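MaoC-like dehydratase (Phytophthora Capsici, PDB 3KH8) probably catalyses the hydration of enoyl-CoA thioesters or the reverse dehydration, as a carbon-oxygen lyase of the MaoC-like, hydratase 2 type built on hot dog domains. Local coordinates at residues Pro46-Thr51 against Gly145-Ile150; Ser129-Arg134 against Val174-Ser179; Phe281-Phe286 against Arg312-Val317. All blocks are in the same frame, centred on the assembly; numbering follows the deposited sequence.

Contact 1 (Pro46-Thr51 against Gly145-Ile150); sequences PEATYT and GKTKVI
Strand 48-51 runs antiparallel to strand 145-150, with their N-to-C directions 150° apart and the axes 4.8 Å from each other at the closest point. Two hydrogen-bonded pairs carry the register. In one, Ala-48 N gives to Thr-147 O and Thr-147 N to Ala-48 O, both at 2.9 Å. In the other, Tyr-50 and Gly-145 exchange the same two bonds, and Gly-145 N to Tyr-50 O is the shorter at 2.7 Å. Thr-49 and Lys-146 form the non-hydrogen-bonded pair between them.

The Tyr-50 ring lies flat over the backbone of Gly-145. Gly-145 CA sits over the ring centre, 4.2 Å from the centroid, a CH-pi contact made possible by the missing side chain. Tyr-50 CG stands between the backbone N and the carbonyl carbon (chi1 65°), which turns the ring back across the neighbouring strand. Thr-147 CG2 meets the ring edge in its plane, 3.7 Å from Tyr-50 CE2, and also touches Ala-48 CB.

On the other face Lys-146 lies alongside Thr-49, pointing the same way. Glu-47 reaches across the lysine chain, and its OE2 is 3.4 Å from Lys-146 CD. The salt bridge from Glu-47 OE2 to Lys-146 NZ is long, at 4.0 Å.

This is a surface contact in the antiparallel sheet. Strand 158-169 pairs with the other edge of strand 145-150, and its Thr-165 and Phe-167 also touch Tyr-50. Lys-148 NZ is hydrogen-bonded to Leu-43 O and Ser-45 O, at and just after the end of helix 39-44.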
ATOM      1  N   PRO A  46      14.495 -31.723  -9.719  1.00 37.04           N
ATOM      2  CA  PRO A  46      15.312 -30.702 -10.382  1.00 36.48           C
ATOM      3  C   PRO A  46      14.919 -29.297  -9.946  1.00 35.78           C
ATOM      4  O   PRO A  46      13.760 -29.065  -9.590  1.00 35.58           O
ATOM      5  CB  PRO A  46      15.004 -30.902 -11.873  1.00 36.49           C
ATOM      6  CG  PRO A  46      14.160 -32.141 -11.966  1.00 36.94           C
ATOM      7  CD  PRO A  46      13.506 -32.309 -10.639  1.00 37.06           C
ATOM      8  N   GLU A  47      15.880 -28.376  -9.958  1.00 35.03           N
ATOM      9  CA  GLU A  47      15.609 -26.991  -9.577  1.00 34.46           C
ATOM     10  C   GLU A  47      14.663 -26.322 -10.574  1.00 33.73           C
ATOM     11  O   GLU A  47      14.697 -26.611 -11.771  1.00 33.82           O
ATOM     12  CB  GLU A  47      16.906 -26.180  -9.418  1.00 34.51           C
ATOM     13  CG  GLU A  47      17.673 -25.912 -10.710  1.00 35.29           C
ATOM     14  CD  GLU A  47      18.695 -24.789 -10.588  1.00 36.20           C
ATOM     15  OE1 GLU A  47      19.158 -24.498  -9.461  1.00 35.83           O
ATOM     16  OE2 GLU A  47      19.043 -24.198 -11.634  1.00 36.99           O
ATOM     17  N   ALA A  48      13.805 -25.449 -10.062  1.00 32.78           N
ATOM     18  CA  ALA A  48      12.924 -24.655 -10.905  1.00 31.74           C
ATOM     19  C   ALA A  48      13.525 -23.269 -11.084  1.00 31.08           C
ATOM     20  O   ALA A  48      14.079 -22.692 -10.141  1.00 31.02           O
ATOM     21  CB  ALA A  48      11.536 -24.570 -10.299  1.00 31.84           C
ATOM     22  N   THR A  49      13.436 -22.750 -12.302  1.00 29.98           N
ATOM     23  CA  THR A  49      13.961 -21.428 -12.613  1.00 29.06           C
ATOM     24  C   THR A  49      12.822 -20.514 -13.052  1.00 28.03           C
ATOM     25  O   THR A  49      11.983 -20.899 -13.866  1.00 27.93           O
ATOM     26  CB  THR A  49      15.060 -21.498 -13.697  1.00 29.30           C
ATOM     27  OG1 THR A  49      16.095 -22.392 -13.268  1.00 29.97           O
ATOM     28  CG2 THR A  49      15.669 -20.127 -13.945  1.00 29.22           C
ATOM     29  N   TYR A  50      12.784 -19.313 -12.486  1.00 26.79           N
ATOM     30  CA  TYR A  50      11.774 -18.323 -12.851  1.00 25.49           C
ATOM     31  C   TYR A  50      12.352 -16.913 -12.824  1.00 24.61           C
ATOM     32  O   TYR A  50      13.513 -16.709 -12.466  1.00 24.45           O
ATOM     33  CB  TYR A  50      10.530 -18.436 -11.954  1.00 25.51           C
ATOM     34  CG  TYR A  50      10.767 -18.121 -10.492  1.00 24.99           C
ATOM     35  CD1 TYR A  50      10.505 -16.847  -9.984  1.00 24.64           C
ATOM     36  CD2 TYR A  50      11.243 -19.097  -9.614  1.00 24.60           C
ATOM     37  CE1 TYR A  50      10.718 -16.547  -8.639  1.00 24.11           C
ATOM     38  CE2 TYR A  50      11.462 -18.808  -8.266  1.00 24.23           C
ATOM     39  CZ  TYR A  50      11.196 -17.531  -7.788  1.00 24.36           C
ATOM     40  OH  TYR A  50      11.403 -17.236  -6.463  1.00 24.07           O
ATOM     41  N   THR A  51      11.525 -15.949 -13.214  1.00 23.58           N
ATOM     42  CA  THR A  51      11.924 -14.555 -13.272  1.00 22.53           C
ATOM     43  C   THR A  51      11.085 -13.742 -12.296  1.00 21.60           C
ATOM     44  O   THR A  51       9.886 -13.976 -12.150  1.00 21.19           O
ATOM     45  CB  THR A  51      11.775 -14.000 -14.705  1.00 22.73           C
ATOM     46  OG1 THR A  51      12.468 -14.865 -15.611  1.00 23.22           O
ATOM     47  CG2 THR A  51      12.365 -12.609 -14.818  1.00 22.64           C
ATOM     48  N   GLY A 145      15.286 -16.230 -10.445  1.00 23.01           N
ATOM     49  CA  GLY A 145      15.111 -17.029  -9.238  1.00 24.11           C
ATOM     50  C   GLY A 145      15.329 -18.504  -9.511  1.00 24.95           C
ATOM     51  O   GLY A 145      14.798 -19.047 -10.483  1.00 24.83           O
ATOM     52  N   LYS A 146      16.119 -19.146  -8.653  1.00 25.65           N
ATOM     53  CA  LYS A 146      16.351 -20.587  -8.729  1.00 26.46           C
ATOM     54  C   LYS A 146      15.948 -21.230  -7.411  1.00 26.69           C
ATOM     55  O   LYS A 146      16.539 -20.947  -6.365  1.00 26.44           O
ATOM     56  CB  LYS A 146      17.818 -20.895  -9.044  1.00 26.53           C
ATOM     57  CG  LYS A 146      18.285 -20.422 -10.409  1.00 28.14           C
ATOM     58  CD  LYS A 146      19.672 -20.956 -10.727  1.00 30.30           C
ATOM     59  CE  LYS A 146      20.246 -20.334 -12.001  1.00 32.24           C
ATOM     60  NZ  LYS A 146      19.397 -20.564 -13.207  1.00 33.37           N
ATOM     61  N   THR A 147      14.933 -22.087  -7.462  1.00 27.17           N
ATOM     62  CA  THR A 147      14.401 -22.701  -6.250  1.00 27.84           C
ATOM     63  C   THR A 147      14.571 -24.220  -6.220  1.00 28.06           C
ATOM     64  O   THR A 147      14.397 -24.899  -7.234  1.00 27.90           O
ATOM     65  CB  THR A 147      12.933 -22.277  -5.968  1.00 27.92           C
ATOM     66  OG1 THR A 147      12.353 -23.139  -4.979  1.00 28.98           O
ATOM     67  CG2 THR A 147      12.093 -22.322  -7.220  1.00 27.91           C
ATOM     68  N   LYS A 148      14.920 -24.729  -5.039  1.00 28.34           N
ATOM     69  CA  LYS A 148      15.198 -26.145  -4.842  1.00 28.79           C
ATOM     70  C   LYS A 148      14.940 -26.557  -3.395  1.00 28.90           C
ATOM     71  O   LYS A 148      15.302 -25.833  -2.462  1.00 28.65           O
ATOM     72  CB  LYS A 148      16.653 -26.447  -5.203  1.00 28.93           C
ATOM     73  CG  LYS A 148      16.913 -27.900  -5.550  1.00 30.08           C
ATOM     74  CD  LYS A 148      18.378 -28.258  -5.371  1.00 30.96           C
ATOM     75  CE  LYS A 148      18.748 -29.509  -6.171  1.00 31.54           C
ATOM     76  NZ  LYS A 148      17.797 -30.638  -5.965  1.00 31.50           N
ATOM     77  N   VAL A 149      14.315 -27.720  -3.217  1.00 29.12           N
ATOM     78  CA  VAL A 149      14.160 -28.317  -1.889  1.00 29.45           C
ATOM     79  C   VAL A 149      15.515 -28.887  -1.461  1.00 29.68           C
ATOM     80  O   VAL A 149      16.077 -29.740  -2.153  1.00 29.89           O
ATOM     81  CB  VAL A 149      13.070 -29.415  -1.872  1.00 29.31           C
ATOM     82  CG1 VAL A 149      12.998 -30.088  -0.499  1.00 29.63           C
ATOM     83  CG2 VAL A 149      11.714 -28.831  -2.246  1.00 29.23           C
ATOM     84  N   ILE A 150      16.035 -28.403  -0.333  1.00 29.96           N
ATOM     85  CA  ILE A 150      17.388 -28.764   0.123  1.00 30.21           C
ATOM     86  C   ILE A 150      17.418 -29.633   1.387  1.00 30.73           C
ATOM     87  O   ILE A 150      18.460 -30.195   1.732  1.00 30.59           O
ATOM     88  CB  ILE A 150      18.299 -27.517   0.313  1.00 30.10           C
ATOM     89  CG1 ILE A 150      17.706 -26.554   1.354  1.00 29.93           C
ATOM     90  CG2 ILE A 150      18.546 -26.826  -1.031  1.00 29.74           C
ATOM     91  CD1 ILE A 150      18.666 -25.479   1.833  1.00 29.24           C
TER

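Contact 2 (Ser129-Arg134 against Val174-Ser179); sequences SVEILR and VAKLIS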
ATOM      1  N   SER A 129      15.074 -17.749   6.475  1.00 17.90           N
ATOM      2  CA  SER A 129      16.419 -17.204   6.436  1.00 18.11           C
ATOM      3  C   SER A 129      16.573 -16.334   5.194  1.00 18.20           C
ATOM      4  O   SER A 129      16.099 -16.697   4.113  1.00 17.65           O
ATOM      5  CB  SER A 129      17.452 -18.330   6.419  1.00 17.95           C
ATOM      6  OG  SER A 129      18.756 -17.803   6.280  1.00 19.63           O
ATOM      7  N   VAL A 130      17.222 -15.185   5.366  1.00 18.37           N
ATOM      8  CA  VAL A 130      17.516 -14.268   4.269  1.00 18.89           C
ATOM      9  C   VAL A 130      18.978 -13.849   4.340  1.00 19.23           C
ATOM     10  O   VAL A 130      19.427 -13.307   5.352  1.00 19.52           O
ATOM     11  CB  VAL A 130      16.603 -13.013   4.297  1.00 18.80           C
ATOM     12  CG1 VAL A 130      16.946 -12.065   3.154  1.00 18.55           C
ATOM     13  CG2 VAL A 130      15.138 -13.412   4.215  1.00 18.57           C
ATOM     14  N   GLU A 131      19.716 -14.121   3.269  1.00 19.57           N
ATOM     15  CA  GLU A 131      21.102 -13.694   3.151  1.00 20.33           C
ATOM     16  C   GLU A 131      21.247 -12.746   1.966  1.00 20.41           C
ATOM     17  O   GLU A 131      20.921 -13.106   0.833  1.00 20.19           O
ATOM     18  CB  GLU A 131      22.033 -14.901   2.984  1.00 20.67           C
ATOM     19  CG  GLU A 131      23.509 -14.529   3.021  1.00 22.91           C
ATOM     20  CD  GLU A 131      24.439 -15.695   2.722  1.00 26.41           C
ATOM     21  OE1 GLU A 131      23.961 -16.846   2.587  1.00 27.75           O
ATOM     22  OE2 GLU A 131      25.662 -15.448   2.626  1.00 27.97           O
ATOM     23  N   ILE A 132      21.735 -11.535   2.235  1.00 20.69           N
ATOM     24  CA  ILE A 132      21.854 -10.512   1.199  1.00 21.14           C
ATOM     25  C   ILE A 132      23.300 -10.413   0.707  1.00 21.39           C
ATOM     26  O   ILE A 132      24.194 -10.002   1.450  1.00 21.41           O
ATOM     27  CB  ILE A 132      21.340  -9.126   1.684  1.00 21.09           C
ATOM     28  CG1 ILE A 132      19.928  -9.236   2.288  1.00 21.07           C
ATOM     29  CG2 ILE A 132      21.387  -8.092   0.548  1.00 21.23           C
ATOM     30  CD1 ILE A 132      18.856  -9.789   1.326  1.00 21.79           C
ATOM     31  N   LEU A 133      23.514 -10.809  -0.544  1.00 21.63           N
ATOM     32  CA  LEU A 133      24.825 -10.707  -1.182  1.00 22.14           C
ATOM     33  C   LEU A 133      25.063  -9.296  -1.720  1.00 22.28           C
ATOM     34  O   LEU A 133      26.158  -8.751  -1.591  1.00 22.40           O
ATOM     35  CB  LEU A 133      24.970 -11.744  -2.307  1.00 22.38           C
ATOM     36  CG  LEU A 133      25.063 -13.252  -2.009  1.00 23.08           C
ATOM     37  CD1 LEU A 133      25.932 -13.570  -0.791  1.00 24.05           C
ATOM     38  CD2 LEU A 133      23.685 -13.921  -1.894  1.00 23.48           C
ATOM     39  N   ARG A 134      24.028  -8.720  -2.330  1.00 22.20           N
ATOM     40  CA  ARG A 134      24.054  -7.349  -2.836  1.00 22.26           C
ATOM     41  C   ARG A 134      22.669  -6.739  -2.641  1.00 21.45           C
ATOM     42  O   ARG A 134      21.671  -7.397  -2.921  1.00 21.50           O
ATOM     43  CB  ARG A 134      24.405  -7.319  -4.328  1.00 22.64           C
ATOM     44  CG  ARG A 134      25.865  -7.605  -4.655  1.00 24.73           C
ATOM     45  CD  ARG A 134      26.207  -7.265  -6.109  1.00 27.42           C
ATOM     46  NE  ARG A 134      25.700  -8.255  -7.062  1.00 28.66           N
ATOM     47  CZ  ARG A 134      24.807  -8.001  -8.016  1.00 28.87           C
ATOM     48  NH1 ARG A 134      24.304  -6.781  -8.164  1.00 29.43           N
ATOM     49  NH2 ARG A 134      24.419  -8.971  -8.832  1.00 28.89           N
ATOM     50  N   VAL A 174      22.430 -12.088  -5.794  1.00 25.34           N
ATOM     51  CA  VAL A 174      21.988 -10.926  -5.013  1.00 24.58           C
ATOM     52  C   VAL A 174      21.427 -11.322  -3.640  1.00 23.92           C
ATOM     53  O   VAL A 174      21.699 -10.652  -2.645  1.00 23.70           O
ATOM     54  CB  VAL A 174      21.008  -9.970  -5.792  1.00 24.78           C
ATOM     55  CG1 VAL A 174      21.516  -9.682  -7.206  1.00 24.81           C
ATOM     56  CG2 VAL A 174      19.593 -10.517  -5.839  1.00 25.08           C
ATOM     57  N   ALA A 175      20.658 -12.413  -3.592  1.00 23.22           N
ATOM     58  CA  ALA A 175      20.061 -12.888  -2.339  1.00 22.75           C
ATOM     59  C   ALA A 175      19.840 -14.394  -2.311  1.00 22.49           C
ATOM     60  O   ALA A 175      19.531 -15.014  -3.335  1.00 22.40           O
ATOM     61  CB  ALA A 175      18.747 -12.150  -2.041  1.00 22.65           C
ATOM     62  N   LYS A 176      19.995 -14.969  -1.121  1.00 22.18           N
ATOM     63  CA  LYS A 176      19.707 -16.375  -0.885  1.00 22.00           C
ATOM     64  C   LYS A 176      18.682 -16.492   0.240  1.00 21.51           C
ATOM     65  O   LYS A 176      18.890 -15.977   1.345  1.00 21.11           O
ATOM     66  CB  LYS A 176      20.994 -17.128  -0.542  1.00 22.12           C
ATOM     67  CG  LYS A 176      20.824 -18.625  -0.316  1.00 23.74           C
ATOM     68  CD  LYS A 176      22.163 -19.262   0.015  1.00 26.05           C
ATOM     69  CE  LYS A 176      21.983 -20.669   0.544  1.00 27.94           C
ATOM     70  NZ  LYS A 176      23.247 -21.201   1.128  1.00 29.51           N
ATOM     71  N   LEU A 177      17.570 -17.156  -0.059  1.00 20.97           N
ATOM     72  CA  LEU A 177      16.496 -17.351   0.906  1.00 20.86           C
ATOM     73  C   LEU A 177      16.346 -18.833   1.210  1.00 20.84           C
ATOM     74  O   LEU A 177      16.445 -19.666   0.311  1.00 20.35           O
ATOM     75  CB  LEU A 177      15.163 -16.819   0.363  1.00 21.01           C
ATOM     76  CG  LEU A 177      15.084 -15.477  -0.376  1.00 21.44           C
ATOM     77  CD1 LEU A 177      13.667 -15.255  -0.902  1.00 22.47           C
ATOM     78  CD2 LEU A 177      15.509 -14.321   0.505  1.00 22.63           C
ATOM     79  N   ILE A 178      16.117 -19.156   2.478  1.00 20.86           N
ATOM     80  CA  ILE A 178      15.717 -20.508   2.853  1.00 21.21           C
ATOM     81  C   ILE A 178      14.438 -20.444   3.677  1.00 21.85           C
ATOM     82  O   ILE A 178      14.397 -19.814   4.741  1.00 21.59           O
ATOM     83  CB  ILE A 178      16.826 -21.278   3.620  1.00 21.08           C
ATOM     84  CG1 ILE A 178      18.095 -21.381   2.764  1.00 20.80           C
ATOM     85  CG2 ILE A 178      16.323 -22.673   4.028  1.00 20.20           C
ATOM     86  CD1 ILE A 178      19.357 -21.709   3.547  1.00 21.74           C
ATOM     87  N   SER A 179      13.398 -21.088   3.156  1.00 22.61           N
ATOM     88  CA  SER A 179      12.102 -21.155   3.810  1.00 23.80           C
ATOM     89  C   SER A 179      11.905 -22.537   4.419  1.00 24.85           C
ATOM     90  O   SER A 179      12.118 -23.551   3.750  1.00 25.01           O
ATOM     91  CB  SER A 179      10.990 -20.867   2.799  1.00 23.70           C
ATOM     92  OG  SER A 179       9.710 -21.010   3.392  1.00 23.61           O
TER
HETATM   93  O   HOH W   1      19.272 -17.742   3.515  1.00 16.17           O
HETATM   94  O   HOH W   2      25.312 -19.441   2.725  1.00 43.44           O
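Two strands of the curved antiparallel sheet of the N-terminal hot dog domain meet here, Ser-129 to Ile-132 against Val-174 to Ser-179. Ser-129 with Ile-178 and Glu-131 with Lys-176 are hydrogen-bonded pairs. The shorter bond of the second runs from Glu-131 N to Lys-176 O at 2.8 Å.

The pairing ends at Val-174. Its carbonyl oxygen takes two backbone donors, Leu-133 N at 2.8 Å and Arg-134 N at 3.0 Å. The bond from Arg-134 is nearly straight at 169°, while that from Leu-133 is bent and its donor stands above the carbonyl plane. Val-174 CG1 packs over one face of the Arg-134 guanidinium, 3.4 Å from Arg-134 NH2. Arg-134 NH2 also forms a salt bridge with Asp-169, which probably helps to keep the group beside the valine.

Val-130 and Leu-177 lie side by side on the buried face. Leu-177 CD2 is in contact with both methyl groups of Val-130, at 3.8 Å from CG1. Farther along this face Ile-132 CD1 reaches Ala-175 CB.

Glu-131 and Lys-176 share the more open face. Both CG atoms lie anti to the backbone N (chi1 -173° in Glu-131, -178° in Lys-176), and the extended chains run out from the sheet. Their charged ends do not touch directly. One water gives to Glu-131 OE1 and accepts from Lys-176 NZ, 3.1 Å away. A second water joins Ser-129 OG to Lys-176 O, giving that carbonyl another polar partner besides Glu-131 N.

Opposite Phe-167 of strand 158-169 the chain carries two residues, Val-174 and Ala-175, in a classic beta bulge. The contact thus combines regular antiparallel pairing with a bulge at one end, within the curved antiparallel sheet that wraps round a central helix in a hot dog fold.

Contact 3 (Phe281-Phe286 against Arg312-Val317); sequences FSSPCF and RGAVIV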
ATOM      1  N   PHE A 281       9.056 -18.892  13.353  1.00 18.08           N
ATOM      2  CA  PHE A 281       7.763 -18.349  13.724  1.00 18.57           C
ATOM      3  C   PHE A 281       7.138 -19.259  14.765  1.00 18.83           C
ATOM      4  O   PHE A 281       6.825 -20.421  14.491  1.00 19.24           O
ATOM      5  CB  PHE A 281       6.878 -18.186  12.484  1.00 18.45           C
ATOM      6  CG  PHE A 281       7.531 -17.388  11.391  1.00 18.71           C
ATOM      7  CD1 PHE A 281       7.638 -16.001  11.492  1.00 18.39           C
ATOM      8  CD2 PHE A 281       8.069 -18.020  10.274  1.00 19.37           C
ATOM      9  CE1 PHE A 281       8.259 -15.254  10.491  1.00 18.97           C
ATOM     10  CE2 PHE A 281       8.696 -17.278   9.262  1.00 19.58           C
ATOM     11  CZ  PHE A 281       8.788 -15.894   9.374  1.00 19.16           C
ATOM     12  N   SER A 282       6.968 -18.725  15.968  1.00 18.84           N
ATOM     13  CA  SER A 282       6.649 -19.561  17.124  1.00 18.84           C
ATOM     14  C   SER A 282       5.174 -19.530  17.509  1.00 18.86           C
ATOM     15  O   SER A 282       4.646 -20.523  18.008  1.00 19.13           O
ATOM     16  CB  SER A 282       7.546 -19.194  18.310  1.00 18.63           C
ATOM     17  OG  SER A 282       7.653 -17.792  18.445  1.00 18.81           O
ATOM     18  N   SER A 283       4.514 -18.398  17.273  1.00 18.84           N
ATOM     19  CA  SER A 283       3.080 -18.259  17.537  1.00 18.78           C
ATOM     20  C   SER A 283       2.498 -17.118  16.697  1.00 18.56           C
ATOM     21  O   SER A 283       3.252 -16.269  16.210  1.00 18.33           O
ATOM     22  CB  SER A 283       2.813 -18.040  19.034  1.00 18.76           C
ATOM     23  OG  SER A 283       3.159 -16.728  19.436  1.00 19.99           O
ATOM     24  N   PRO A 284       1.163 -17.098  16.513  1.00 18.47           N
ATOM     25  CA  PRO A 284       0.610 -16.102  15.602  1.00 18.41           C
ATOM     26  C   PRO A 284       0.459 -14.711  16.206  1.00 18.24           C
ATOM     27  O   PRO A 284       0.350 -14.555  17.425  1.00 17.90           O
ATOM     28  CB  PRO A 284      -0.758 -16.685  15.234  1.00 18.52           C
ATOM     29  CG  PRO A 284      -1.140 -17.513  16.404  1.00 18.82           C
ATOM     30  CD  PRO A 284       0.140 -18.065  16.961  1.00 18.39           C
ATOM     31  N   CYS A 285       0.463 -13.716  15.324  1.00 18.25           N
ATOM     32  CA  CYS A 285       0.228 -12.324  15.672  1.00 18.58           C
ATOM     33  C   CYS A 285      -1.093 -11.884  15.042  1.00 18.47           C
ATOM     34  O   CYS A 285      -1.445 -12.324  13.949  1.00 18.10           O
ATOM     35  CB  CYS A 285       1.375 -11.465  15.140  1.00 18.30           C
ATOM     36  SG  CYS A 285       1.283  -9.711  15.534  1.00 20.64           S
ATOM     37  N   PHE A 286      -1.825 -11.020  15.736  1.00 18.59           N
ATOM     38  CA  PHE A 286      -3.066 -10.485  15.191  1.00 18.94           C
ATOM     39  C   PHE A 286      -2.881  -9.025  14.801  1.00 18.50           C
ATOM     40  O   PHE A 286      -2.302  -8.246  15.566  1.00 18.48           O
ATOM     41  CB  PHE A 286      -4.224 -10.664  16.181  1.00 19.28           C
ATOM     42  CG  PHE A 286      -4.467 -12.096  16.560  1.00 21.10           C
ATOM     43  CD1 PHE A 286      -5.145 -12.952  15.694  1.00 21.90           C
ATOM     44  CD2 PHE A 286      -3.999 -12.599  17.772  1.00 21.82           C
ATOM     45  CE1 PHE A 286      -5.362 -14.280  16.034  1.00 22.83           C
ATOM     46  CE2 PHE A 286      -4.212 -13.926  18.120  1.00 23.02           C
ATOM     47  CZ  PHE A 286      -4.896 -14.772  17.247  1.00 23.07           C
ATOM     48  N   ARG A 312      -0.008  -9.668  24.984  1.00 22.49           N
ATOM     49  CA  ARG A 312      -0.186 -11.046  25.446  1.00 22.18           C
ATOM     50  C   ARG A 312       1.095 -11.675  25.989  1.00 21.95           C
ATOM     51  O   ARG A 312       1.071 -12.800  26.502  1.00 22.00           O
ATOM     52  CB  ARG A 312      -0.755 -11.918  24.317  1.00 22.23           C
ATOM     53  CG  ARG A 312      -2.179 -11.557  23.904  1.00 21.91           C
ATOM     54  CD  ARG A 312      -2.733 -12.495  22.839  1.00 21.70           C
ATOM     55  NE  ARG A 312      -2.139 -12.261  21.523  1.00 20.76           N
ATOM     56  CZ  ARG A 312      -1.324 -13.105  20.894  1.00 20.85           C
ATOM     57  NH1 ARG A 312      -0.993 -14.267  21.449  1.00 19.82           N
ATOM     58  NH2 ARG A 312      -0.839 -12.788  19.698  1.00 19.63           N
ATOM     59  N   GLY A 313       2.209 -10.956  25.864  1.00 21.47           N
ATOM     60  CA  GLY A 313       3.524 -11.465  26.253  1.00 21.27           C
ATOM     61  C   GLY A 313       3.946 -12.717  25.499  1.00 21.16           C
ATOM     62  O   GLY A 313       4.752 -13.502  25.994  1.00 21.63           O
ATOM     63  N   ALA A 314       3.398 -12.908  24.303  1.00 20.64           N
ATOM     64  CA  ALA A 314       3.676 -14.104  23.510  1.00 20.33           C
ATOM     65  C   ALA A 314       4.775 -13.852  22.484  1.00 20.07           C
ATOM     66  O   ALA A 314       4.701 -12.901  21.702  1.00 20.02           O
ATOM     67  CB  ALA A 314       2.411 -14.587  22.820  1.00 20.23           C
ATOM     68  N   VAL A 315       5.791 -14.705  22.488  1.00 19.64           N
ATOM     69  CA  VAL A 315       6.845 -14.622  21.479  1.00 19.46           C
ATOM     70  C   VAL A 315       6.289 -15.102  20.132  1.00 18.86           C
ATOM     71  O   VAL A 315       5.745 -16.204  20.038  1.00 18.72           O
ATOM     72  CB  VAL A 315       8.113 -15.421  21.879  1.00 19.60           C
ATOM     73  CG1 VAL A 315       8.635 -14.978  23.256  1.00 20.15           C
ATOM     74  CG2 VAL A 315       7.851 -16.907  21.868  1.00 20.90           C
ATOM     75  N   ILE A 316       6.395 -14.261  19.105  1.00 18.08           N
ATOM     76  CA  ILE A 316       5.883 -14.606  17.774  1.00 17.70           C
ATOM     77  C   ILE A 316       7.003 -14.932  16.786  1.00 17.55           C
ATOM     78  O   ILE A 316       6.814 -15.704  15.850  1.00 17.49           O
ATOM     79  CB  ILE A 316       4.944 -13.508  17.197  1.00 17.50           C
ATOM     80  CG1 ILE A 316       5.664 -12.151  17.095  1.00 17.51           C
ATOM     81  CG2 ILE A 316       3.671 -13.409  18.042  1.00 17.62           C
ATOM     82  CD1 ILE A 316       4.922 -11.086  16.283  1.00 16.65           C
ATOM     83  N   VAL A 317       8.163 -14.322  17.008  1.00 17.18           N
ATOM     84  CA  VAL A 317       9.359 -14.578  16.219  1.00 17.21           C
ATOM     85  C   VAL A 317      10.462 -14.926  17.219  1.00 17.09           C
ATOM     86  O   VAL A 317      10.813 -14.112  18.077  1.00 16.90           O
ATOM     87  CB  VAL A 317       9.758 -13.341  15.383  1.00 17.08           C
ATOM     88  CG1 VAL A 317      10.998 -13.621  14.574  1.00 17.67           C
ATOM     89  CG2 VAL A 317       8.609 -12.903  14.465  1.00 16.90           C
TER
HETATM   90  O   HOH W   3       4.793 -15.553  14.043  1.00 15.88           O
HETATM   91  O   HOH W   4       0.619 -15.805  19.762  1.00 29.62           O
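Arg-312 reaches from its turn to the loop Ser-282 to Phe-286, in the MaoC-like hot dog domain. Its CB points toward that loop, and CG lies anti to the carbonyl carbon (chi1 -67°). The chain runs on through CD and bends at chi3, which brings the guanidinium round to the loop. NE forms a salt bridge with Glu-289. CZ lies 4.1 Å from Phe-286 CE2, which covers one guanidinium face off-centre. The ring and guanidinium planes are 67° apart. NH1 gives to a water that also binds Ser-283 OG and Pro-284 O. NH2 bonds Pro-284 O directly at 3.1 Å, with the donor tilted slightly from the carbonyl plane.

Just beyond this turn, Gly-313 and Ala-314 face Val-309 in a G1 beta bulge. Ile-316 and Val-317 make a classic bulge opposite Ala-307. Ile-316 CD1 packs on Cys-285 CB at 3.7 Å, a buried apolar contact beside Ser-254 of helix 251-266. The backbones join where Ser-282 N gives to Ile-316 O at 3.0 Å. Another water bridges Ile-316 O and Ser-283 O.

Two serine hydroxyls converge on one carbonyl oxygen. Ser-282 OG gives a weak bond to Val-315 O, and Ser-283 OG a shorter one of 2.7 Å from above the carbonyl plane.

From the N terminus, strand 48-54 first pairs with strand 141-154, so contact 1 closes a long loop that holds several helices and strand 123-132. Contact 2 opens inside that loop and closes beyond it, so the two cross along the chain. They touch where Ile-150 CD1 packs against Ile-178 CD1, and strand 158-169 lies between strand 141-154 of contact 1 and strand 172-184 of contact 2. Contact 3 follows in series and closes the shorter stretch through strands 290-297 and 302-309. Its centre is about 24 Å from that of contact 2. Strand 274-281 pairs with both 123-132 and 314-324, and so links the two hot dog domains through one continuous sheet.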